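Local atomic coordinates of GTP cyclohydrolase 1 type 2 homolog (Escherichia coli, Escherichia coli O157:H7, PDB entry 1NMO), a protein that is of unknown biochemical function but binds a pair of metal ions and may take part in degrading radiation-damaged nucleotides. Residues L127-E132 / V168-G173; P154-D159 / H209-G214; G174-I179 / F190-V195. All coordinates share one frame; numbering follows the deposited sequence.

Contact 1 of 3, residues L127-E132 / V168-G173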
loop_
_atom_site.group_PDB
_atom_site.type_symbol
_atom_site.label_atom_id
_atom_site.label_comp_id
_atom_site.label_asym_id
_atom_site.label_seq_id
_atom_site.Cartn_x
_atom_site.Cartn_y
_atom_site.Cartn_z
ATOM N N LEU A 127 -24.778 -12.979 -32.540
ATOM C CA LEU A 127 -24.504 -12.049 -31.444
ATOM C C LEU A 127 -23.211 -11.268 -31.616
ATOM O O LEU A 127 -22.621 -10.814 -30.601
ATOM C CB LEU A 127 -24.373 -12.857 -30.166
ATOM C CG LEU A 127 -25.677 -13.588 -29.783
ATOM C CD1 LEU A 127 -25.330 -14.782 -28.879
ATOM C CD2 LEU A 127 -26.644 -12.566 -29.041
ATOM N N VAL A 128 -22.780 -11.105 -32.881
ATOM C CA VAL A 128 -21.527 -10.471 -33.183
ATOM C C VAL A 128 -21.599 -9.423 -34.245
ATOM O O VAL A 128 -21.350 -9.718 -35.394
ATOM C CB VAL A 128 -20.519 -11.527 -33.677
ATOM C CG1 VAL A 128 -19.150 -10.960 -33.684
ATOM C CG2 VAL A 128 -20.539 -12.702 -32.776
ATOM N N PRO A 129 -21.915 -8.170 -33.895
ATOM C CA PRO A 129 -21.997 -7.084 -34.879
ATOM C C PRO A 129 -20.627 -6.616 -35.218
ATOM O O PRO A 129 -19.671 -6.982 -34.507
ATOM C CB PRO A 129 -22.779 -6.011 -34.143
ATOM C CG PRO A 129 -22.406 -6.297 -32.699
ATOM C CD PRO A 129 -22.550 -7.788 -32.630
ATOM N N TRP A 130 -20.485 -5.884 -36.334
ATOM C CA TRP A 130 -19.169 -5.314 -36.650
ATOM C C TRP A 130 -19.415 -3.889 -37.130
ATOM O O TRP A 130 -20.537 -3.523 -37.435
ATOM C CB TRP A 130 -18.414 -6.081 -37.751
ATOM C CG TRP A 130 -19.017 -5.935 -39.167
ATOM C CD1 TRP A 130 -19.934 -6.773 -39.763
ATOM C CD2 TRP A 130 -18.709 -4.922 -40.146
ATOM N NE1 TRP A 130 -20.213 -6.343 -41.043
ATOM C CE2 TRP A 130 -19.467 -5.218 -41.307
ATOM C CE3 TRP A 130 -17.856 -3.791 -40.161
ATOM C CZ2 TRP A 130 -19.393 -4.435 -42.482
ATOM C CZ3 TRP A 130 -17.787 -2.989 -41.383
ATOM C CH2 TRP A 130 -18.542 -3.333 -42.493
ATOM N N GLY A 131 -18.382 -3.080 -37.148
ATOM C CA GLY A 131 -18.534 -1.725 -37.652
ATOM C C GLY A 131 -17.205 -0.989 -37.542
ATOM O O GLY A 131 -16.139 -1.646 -37.478
ATOM N N GLU A 132 -17.284 0.341 -37.466
ATOM C CA GLU A 132 -16.109 1.170 -37.372
ATOM C C GLU A 132 -16.156 2.316 -36.386
ATOM O O GLU A 132 -17.165 3.054 -36.233
ATOM C CB GLU A 132 -15.793 1.802 -38.736
ATOM C CG GLU A 132 -15.788 0.840 -39.937
ATOM C CD GLU A 132 -15.221 1.482 -41.216
ATOM O OE1 GLU A 132 -15.321 2.735 -41.398
ATOM O OE2 GLU A 132 -14.667 0.714 -42.020
ATOM N N VAL A 168 -14.018 -2.839 -36.250
ATOM C CA VAL A 168 -14.110 -3.575 -34.987
ATOM C C VAL A 168 -15.274 -4.587 -34.935
ATOM O O VAL A 168 -16.223 -4.490 -35.741
ATOM C CB VAL A 168 -14.363 -2.520 -33.908
ATOM C CG1 VAL A 168 -14.576 -3.164 -32.599
ATOM C CG2 VAL A 168 -13.175 -1.603 -33.840
ATOM N N ALA A 169 -15.209 -5.616 -34.085
ATOM C CA ALA A 169 -16.437 -6.432 -33.988
ATOM C C ALA A 169 -16.510 -6.651 -32.469
ATOM O O ALA A 169 -15.518 -6.422 -31.777
ATOM C CB ALA A 169 -16.353 -7.751 -34.771
ATOM N N TRP A 170 -17.630 -7.096 -31.917
ATOM C CA TRP A 170 -17.662 -7.200 -30.487
ATOM C C TRP A 170 -18.788 -8.076 -30.085
ATOM O O TRP A 170 -19.664 -8.344 -30.913
ATOM C CB TRP A 170 -17.872 -5.808 -29.910
ATOM C CG TRP A 170 -19.178 -5.125 -30.284
ATOM C CD1 TRP A 170 -20.344 -5.134 -29.589
ATOM C CD2 TRP A 170 -19.441 -4.354 -31.485
ATOM N NE1 TRP A 170 -21.323 -4.428 -30.271
ATOM C CE2 TRP A 170 -20.797 -3.938 -31.431
ATOM C CE3 TRP A 170 -18.651 -3.981 -32.607
ATOM C CZ2 TRP A 170 -21.385 -3.155 -32.444
ATOM C CZ3 TRP A 170 -19.235 -3.200 -33.638
ATOM C CH2 TRP A 170 -20.580 -2.804 -33.542
ATOM N N CYS A 171 -18.777 -8.538 -28.839
ATOM C CA CYS A 171 -19.906 -9.317 -28.308
ATOM C C CYS A 171 -19.811 -9.006 -26.835
ATOM O O CYS A 171 -18.774 -9.259 -26.290
ATOM C CB CYS A 171 -19.758 -10.841 -28.513
ATOM S SG CYS A 171 -21.223 -11.725 -27.819
ATOM N N THR A 172 -20.837 -8.444 -26.188
ATOM C CA THR A 172 -20.691 -8.164 -24.786
ATOM C C THR A 172 -20.700 -9.489 -23.899
ATOM O O THR A 172 -21.123 -10.541 -24.328
ATOM C CB THR A 172 -21.842 -7.282 -24.265
ATOM O OG1 THR A 172 -23.043 -8.070 -24.313
ATOM C CG2 THR A 172 -21.960 -5.925 -25.039
ATOM N N GLY A 173 -20.182 -9.434 -22.674
ATOM C CA GLY A 173 -20.257 -10.613 -21.835
ATOM C C GLY A 173 -19.214 -11.647 -22.080
ATOM O O GLY A 173 -18.046 -11.312 -22.316
#
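Pro129 CG lies over one face of the Trp170 indole, toward its rim, although it is modelled too close to the ring for its spacing to be trusted. The tightness of this part rests on Pro129 CB, 3.6 Å from Trp170 CZ2, and on the backbone bonds. With CG of Trp170 between its own backbone N and carbonyl carbon (chi1 62°), the indole swings back under the neighbouring strand, and its NE1 is held by Asn109 O. Strands 128-132 and 168-170 run antiparallel here. Gly131 and Val168 form the hydrogen-bonded pair, with Val168 N to Gly131 O at 2.7 Å and Gly131 N to Val168 O at 2.9 Å; Trp170 N adds a longer bond of 3.3 Å to Pro129 O. On the other face, Trp130 CB meets Ala169 CB at 4.0 Å.

Side-chain packing thins toward Leu127, which is partly exposed: its CB is 4.1 Å from Cys171 SG, and Val128 CG1 stays 4.4 Å from Ala169 CB. At this end Leu127 also touches Asp101, an iron ligand. The pairing is that of two antiparallel neighbours in a six-stranded mixed sheet, and its Leu127 and Cys171 ends lie near the dinuclear metal site of the NIF3 family.

Contact 2 of 3, residues P154-D159 / H209-G214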
loop_
_atom_site.group_PDB
_atom_site.type_symbol
_atom_site.label_atom_id
_atom_site.label_comp_id
_atom_site.label_asym_id
_atom_site.label_seq_id
_atom_site.Cartn_x
_atom_site.Cartn_y
_atom_site.Cartn_z
ATOM N N PRO A 154 -9.570 -2.091 -19.263
ATOM C CA PRO A 154 -9.696 -3.430 -19.840
ATOM C C PRO A 154 -8.356 -4.148 -20.029
ATOM O O PRO A 154 -7.260 -3.546 -20.036
ATOM C CB PRO A 154 -10.318 -3.123 -21.204
ATOM C CG PRO A 154 -9.384 -1.962 -21.604
ATOM C CD PRO A 154 -9.523 -1.069 -20.341
ATOM N N LEU A 155 -8.446 -5.458 -20.225
ATOM C CA LEU A 155 -7.242 -6.231 -20.541
ATOM C C LEU A 155 -7.066 -5.949 -22.027
ATOM O O LEU A 155 -7.998 -6.155 -22.792
ATOM C CB LEU A 155 -7.474 -7.739 -20.381
ATOM C CG LEU A 155 -6.500 -8.620 -21.207
ATOM C CD1 LEU A 155 -5.106 -8.070 -20.962
ATOM C CD2 LEU A 155 -6.498 -10.078 -20.753
ATOM N N TRP A 156 -5.903 -5.468 -22.456
ATOM C CA TRP A 156 -5.698 -5.229 -23.897
ATOM C C TRP A 156 -4.476 -6.004 -24.401
ATOM O O TRP A 156 -3.387 -5.933 -23.825
ATOM C CB TRP A 156 -5.537 -3.747 -24.193
ATOM C CG TRP A 156 -4.885 -3.392 -25.582
ATOM C CD1 TRP A 156 -5.296 -3.811 -26.827
ATOM C CD2 TRP A 156 -3.706 -2.596 -25.811
ATOM N NE1 TRP A 156 -4.433 -3.335 -27.798
ATOM C CE2 TRP A 156 -3.460 -2.588 -27.201
ATOM C CE3 TRP A 156 -2.836 -1.884 -24.970
ATOM C CZ2 TRP A 156 -2.387 -1.899 -27.774
ATOM C CZ3 TRP A 156 -1.765 -1.199 -25.553
ATOM C CH2 TRP A 156 -1.559 -1.213 -26.927
ATOM N N CYS A 157 -4.682 -6.790 -25.451
ATOM C CA CYS A 157 -3.595 -7.528 -26.000
ATOM C C CYS A 157 -3.512 -7.094 -27.450
ATOM O O CYS A 157 -4.331 -7.512 -28.274
ATOM C CB CYS A 157 -3.856 -9.031 -25.871
ATOM S SG CYS A 157 -2.601 -10.058 -26.712
ATOM N N GLY A 158 -2.521 -6.264 -27.771
ATOM C CA GLY A 158 -2.430 -5.789 -29.162
ATOM C C GLY A 158 -1.066 -5.782 -29.834
ATOM O O GLY A 158 -0.852 -5.144 -30.876
ATOM N N ASP A 159 -0.147 -6.521 -29.238
ATOM C CA ASP A 159 1.219 -6.687 -29.739
ATOM C C ASP A 159 1.259 -6.928 -31.265
ATOM O O ASP A 159 2.141 -6.419 -31.936
ATOM C CB ASP A 159 1.886 -7.879 -29.040
ATOM C CG ASP A 159 1.729 -7.864 -27.497
ATOM O OD1 ASP A 159 2.349 -6.902 -26.875
ATOM O OD2 ASP A 159 1.011 -8.822 -26.973
ATOM N N HIS A 209 -6.228 -6.484 -32.296
ATOM C CA HIS A 209 -6.217 -5.944 -30.976
ATOM C C HIS A 209 -7.362 -6.624 -30.262
ATOM O O HIS A 209 -8.475 -6.655 -30.808
ATOM C CB HIS A 209 -6.507 -4.435 -31.019
ATOM C CG HIS A 209 -5.357 -3.612 -31.505
ATOM N ND1 HIS A 209 -4.240 -3.369 -30.731
ATOM C CD2 HIS A 209 -5.121 -3.031 -32.714
ATOM C CE1 HIS A 209 -3.350 -2.682 -31.442
ATOM N NE2 HIS A 209 -3.862 -2.464 -32.647
ATOM N N PHE A 210 -7.131 -7.129 -29.042
ATOM C CA PHE A 210 -8.216 -7.770 -28.303
ATOM C C PHE A 210 -8.379 -7.049 -26.964
ATOM O O PHE A 210 -7.374 -6.711 -26.361
ATOM C CB PHE A 210 -7.943 -9.278 -28.052
ATOM C CG PHE A 210 -8.828 -9.837 -27.034
ATOM C CD1 PHE A 210 -10.177 -10.028 -27.304
ATOM C CD2 PHE A 210 -8.362 -10.074 -25.749
ATOM C CE1 PHE A 210 -11.081 -10.455 -26.317
ATOM C CE2 PHE A 210 -9.258 -10.498 -24.747
ATOM C CZ PHE A 210 -10.621 -10.684 -25.047
ATOM N N TYR A 211 -9.613 -6.821 -26.529
ATOM C CA TYR A 211 -9.943 -6.130 -25.274
ATOM C C TYR A 211 -10.947 -7.010 -24.527
ATOM O O TYR A 211 -11.940 -7.446 -25.142
ATOM C CB TYR A 211 -10.676 -4.788 -25.521
ATOM C CG TYR A 211 -9.863 -3.860 -26.346
ATOM C CD1 TYR A 211 -9.759 -4.031 -27.697
ATOM C CD2 TYR A 211 -9.052 -2.914 -25.722
ATOM C CE1 TYR A 211 -8.816 -3.280 -28.428
ATOM C CE2 TYR A 211 -8.147 -2.156 -26.409
ATOM C CZ TYR A 211 -8.012 -2.339 -27.773
ATOM O OH TYR A 211 -7.034 -1.566 -28.445
ATOM N N ALA A 212 -10.703 -7.267 -23.221
ATOM C CA ALA A 212 -11.655 -8.067 -22.425
ATOM C C ALA A 212 -12.085 -6.917 -21.558
ATOM O O ALA A 212 -11.358 -6.553 -20.641
ATOM C CB ALA A 212 -10.930 -9.111 -21.627
ATOM N N ALA A 213 -13.241 -6.304 -21.849
ATOM C CA ALA A 213 -13.607 -5.079 -21.146
ATOM C C ALA A 213 -14.410 -5.256 -19.913
ATOM O O ALA A 213 -14.849 -4.252 -19.333
ATOM C CB ALA A 213 -14.309 -4.139 -22.074
ATOM N N GLY A 214 -14.598 -6.521 -19.506
ATOM C CA GLY A 214 -15.374 -6.812 -18.309
ATOM C C GLY A 214 -16.747 -7.365 -18.604
ATOM O O GLY A 214 -17.457 -6.821 -19.430
#
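His209 and Trp156 meet at one end of an antiparallel pairing in which the short strand 155-157 closes the margin of the chain's six-stranded mixed sheet against strand 209-212. The two side chains lie alongside each other and point the same way. Trp156 NE1 donates its N-H to His209 ND1 at 2.9 Å; the acceptor lies in the indole plane, whereas the donor stands 21° out of the imidazole plane. On its far side the imidazole is tied through NE2 to Pro162 O, so both ring nitrogens are engaged, consistent with a neutral ring protonated at NE2. Gly158 has no side chain, and its CA can sit 3.4 Å from ND1.

Phe210 follows with the backbone in register: Cys157 N bonds to Phe210 O at 2.8 Å, and Phe210 N returns a bond to Cys157 O. Its ring, on the same face as Cys157, packs against helix 197-205.

Tyr211 turns back to the face that carries Trp156. The phenol and the five-membered ring of the indole are nearly parallel, planes 11° apart, but slid so far that they barely overlap. CG of Tyr211 beside its backbone N (chi1 -59°) brings the ring alongside the indole, completing a cluster with His209; its OH is hydrogen-bonded to Gly139 O, at the start of helix 139-150.

Ala212 returns to the Leu155 side. The two residues exchange backbone bonds, Ala212 N to Leu155 O at 3.0 Å and Leu155 N to Ala212 O at 3.1 Å, while their CB atoms touch. Beyond the strand, Pro154 continues the contact along Ala213, its CB 3.8 Å from Ala213 CA.

Contact 3 of 3, residues G174-I179 / F190-V195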
loop_
_atom_site.group_PDB
_atom_site.type_symbol
_atom_site.label_atom_id
_atom_site.label_comp_id
_atom_site.label_asym_id
_atom_site.label_seq_id
_atom_site.Cartn_x
_atom_site.Cartn_y
_atom_site.Cartn_z
ATOM N N GLY A 174 -19.598 -12.914 -22.004
ATOM C CA GLY A 174 -18.602 -13.949 -22.262
ATOM C C GLY A 174 -18.553 -14.303 -23.746
ATOM O O GLY A 174 -18.840 -15.457 -24.094
ATOM N N GLY A 175 -18.248 -13.319 -24.619
ATOM C CA GLY A 175 -18.185 -13.580 -26.045
ATOM C C GLY A 175 -16.799 -13.878 -26.591
ATOM O O GLY A 175 -16.610 -13.891 -27.790
ATOM N N GLN A 176 -15.823 -14.162 -25.726
ATOM C CA GLN A 176 -14.459 -14.386 -26.186
ATOM C C GLN A 176 -14.332 -15.441 -27.234
ATOM O O GLN A 176 -13.364 -15.456 -27.982
ATOM C CB GLN A 176 -13.513 -14.964 -25.104
ATOM C CG GLN A 176 -13.654 -14.677 -23.642
ATOM C CD GLN A 176 -14.795 -15.380 -22.922
ATOM O OE1 GLN A 176 -15.938 -14.965 -23.087
ATOM N NE2 GLN A 176 -14.489 -16.419 -22.075
ATOM N N SER A 177 -15.235 -16.422 -27.228
ATOM C CA SER A 177 -15.006 -17.519 -28.164
ATOM C C SER A 177 -15.324 -17.122 -29.601
ATOM O O SER A 177 -15.061 -17.894 -30.549
ATOM C CB SER A 177 -15.792 -18.773 -27.702
ATOM O OG SER A 177 -17.177 -18.566 -27.851
ATOM N N PHE A 178 -15.830 -15.892 -29.776
ATOM C CA PHE A 178 -16.209 -15.432 -31.111
ATOM C C PHE A 178 -15.040 -14.738 -31.761
ATOM O O PHE A 178 -15.126 -14.256 -32.877
ATOM C CB PHE A 178 -17.379 -14.456 -30.995
ATOM C CG PHE A 178 -18.698 -15.129 -30.748
ATOM C CD1 PHE A 178 -19.198 -16.071 -31.680
ATOM C CD2 PHE A 178 -19.481 -14.789 -29.634
ATOM C CE1 PHE A 178 -20.448 -16.654 -31.503
ATOM C CE2 PHE A 178 -20.739 -15.363 -29.440
ATOM C CZ PHE A 178 -21.242 -16.281 -30.339
ATOM N N ILE A 179 -13.926 -14.659 -31.055
ATOM C CA ILE A 179 -12.822 -14.001 -31.660
ATOM C C ILE A 179 -12.311 -14.580 -32.987
ATOM O O ILE A 179 -11.882 -13.814 -33.892
ATOM C CB ILE A 179 -11.650 -13.889 -30.673
ATOM C CG1 ILE A 179 -10.550 -13.029 -31.318
ATOM C CG2 ILE A 179 -11.096 -15.297 -30.277
ATOM C CD1 ILE A 179 -9.424 -12.508 -30.291
ATOM N N PHE A 190 -11.290 -6.727 -31.659
ATOM C CA PHE A 190 -12.481 -7.511 -31.180
ATOM C C PHE A 190 -12.560 -7.174 -29.730
ATOM O O PHE A 190 -11.534 -7.212 -29.026
ATOM C CB PHE A 190 -12.315 -9.040 -31.352
ATOM C CG PHE A 190 -13.464 -9.832 -30.797
ATOM C CD1 PHE A 190 -14.746 -9.716 -31.331
ATOM C CD2 PHE A 190 -13.272 -10.724 -29.714
ATOM C CE1 PHE A 190 -15.847 -10.472 -30.822
ATOM C CE2 PHE A 190 -14.330 -11.471 -29.205
ATOM C CZ PHE A 190 -15.652 -11.349 -29.765
ATOM N N ILE A 191 -13.758 -6.823 -29.263
ATOM C CA ILE A 191 -13.998 -6.414 -27.879
ATOM C C ILE A 191 -15.025 -7.305 -27.232
ATOM O O ILE A 191 -16.089 -7.528 -27.838
ATOM C CB ILE A 191 -14.630 -4.986 -27.824
ATOM C CG1 ILE A 191 -13.784 -4.038 -28.606
ATOM C CG2 ILE A 191 -14.760 -4.456 -26.334
ATOM C CD1 ILE A 191 -14.417 -2.702 -28.721
ATOM N N THR A 192 -14.792 -7.859 -26.042
ATOM C CA THR A 192 -15.924 -8.640 -25.516
ATOM C C THR A 192 -15.851 -8.421 -24.032
ATOM O O THR A 192 -15.256 -7.442 -23.621
ATOM C CB THR A 192 -15.822 -10.082 -25.895
ATOM O OG1 THR A 192 -16.955 -10.774 -25.350
ATOM C CG2 THR A 192 -14.547 -10.714 -25.313
ATOM N N GLY A 193 -16.416 -9.284 -23.198
ATOM C CA GLY A 193 -16.305 -8.985 -21.760
ATOM C C GLY A 193 -15.219 -9.774 -21.024
ATOM O O GLY A 193 -14.407 -9.246 -20.288
ATOM N N GLU A 194 -15.212 -11.075 -21.238
ATOM C CA GLU A 194 -14.268 -11.945 -20.559
ATOM C C GLU A 194 -13.166 -12.404 -21.502
ATOM O O GLU A 194 -13.194 -12.117 -22.711
ATOM C CB GLU A 194 -15.012 -13.162 -20.036
ATOM C CG GLU A 194 -16.306 -12.883 -19.409
ATOM C CD GLU A 194 -16.744 -14.067 -18.557
ATOM O OE1 GLU A 194 -16.025 -15.092 -18.656
ATOM O OE2 GLU A 194 -17.783 -13.994 -17.794
ATOM N N VAL A 195 -12.196 -13.127 -20.931
ATOM C CA VAL A 195 -11.067 -13.649 -21.670
ATOM C C VAL A 195 -10.741 -15.073 -21.168
ATOM O O VAL A 195 -10.908 -15.378 -19.968
ATOM C CB VAL A 195 -9.818 -12.716 -21.511
ATOM C CG1 VAL A 195 -9.243 -12.810 -20.089
ATOM C CG2 VAL A 195 -8.720 -13.060 -22.532
#
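Between Gly174, which faces Glu194, and Ile179, which faces Phe190, the backbone curls through a short 3-10 turn, with Phe178 N bonded to Gly175 O at 2.9 Å, and then enters helix 179-185. This loop is the first leg of a beta-alpha-beta crossover: strand 165-170 leads through the loop and helix 179-185 to the parallel neighbouring strand 189-192, and the loop folds over that strand's C-terminal end.

Phe190 lies against the curl. Its CG is anti to the backbone N (chi1 176°), which carries the ring to the turn. Ile179 CA sits over one face, toward the rim, 4.1 Å from the ring centroid, and Ile179 CB comes to 3.7 Å from Phe190 CD2. At the edge, in the ring plane, Gly175 O approaches Phe190 CZ at 3.4 Å, and Phe178 CB closes on the same carbon obliquely. Within this contact the ring meets both backbone and side-chain atoms; Leu208 and Phe210 also pack on Phe190.

Thr192 ties down the start of the loop. Gly175 N makes a weak, bent bond to Thr192 OG1, 2.9 Å long with an angle of 126° at the hydrogen; the stronger partner of that hydroxyl is Cys171 O, with Gly173 O a weak addition. One threonine oxygen therefore gathers several backbone groups of the segment leaving strand 165-170.

Gln176 bends over the Glu194-Val195 backbone, but it is modelled too tightly there for details to be relied on. Glu194 extends past Gly174 to the iron ligand His215: its OE2 bonds to His215 ND1, a second-shell link, and to Glu197 N of a neighbouring subunit. On the way, Glu194 CG passes 3.8 Å from Gly174 CA.

In the fold
All three contacts reach the same six-stranded mixed sheet. Contact 1 joins strands 128-137 and 165-170, contact 3 sets the loop 174-179 against strand 189-192, and contact 2 ends the sheet with strands 209-212 and 155-157. Contact 3 is the middle member, its centre about 9 Å from each of the others, whose centres are about 14 Å and nearest atoms about 5 Å apart. Backbone bonds carry the sheet across: Cys171 N to Ile191 O on one side, Tyr211 with Thr192 on the other. Along the chain the segments of contacts 1 and 2 alternate, while both segments of contact 3 fall between 154-159 and 209-214. The loops after strands 165-170, 189-192 and 209-212 converge near the two irons.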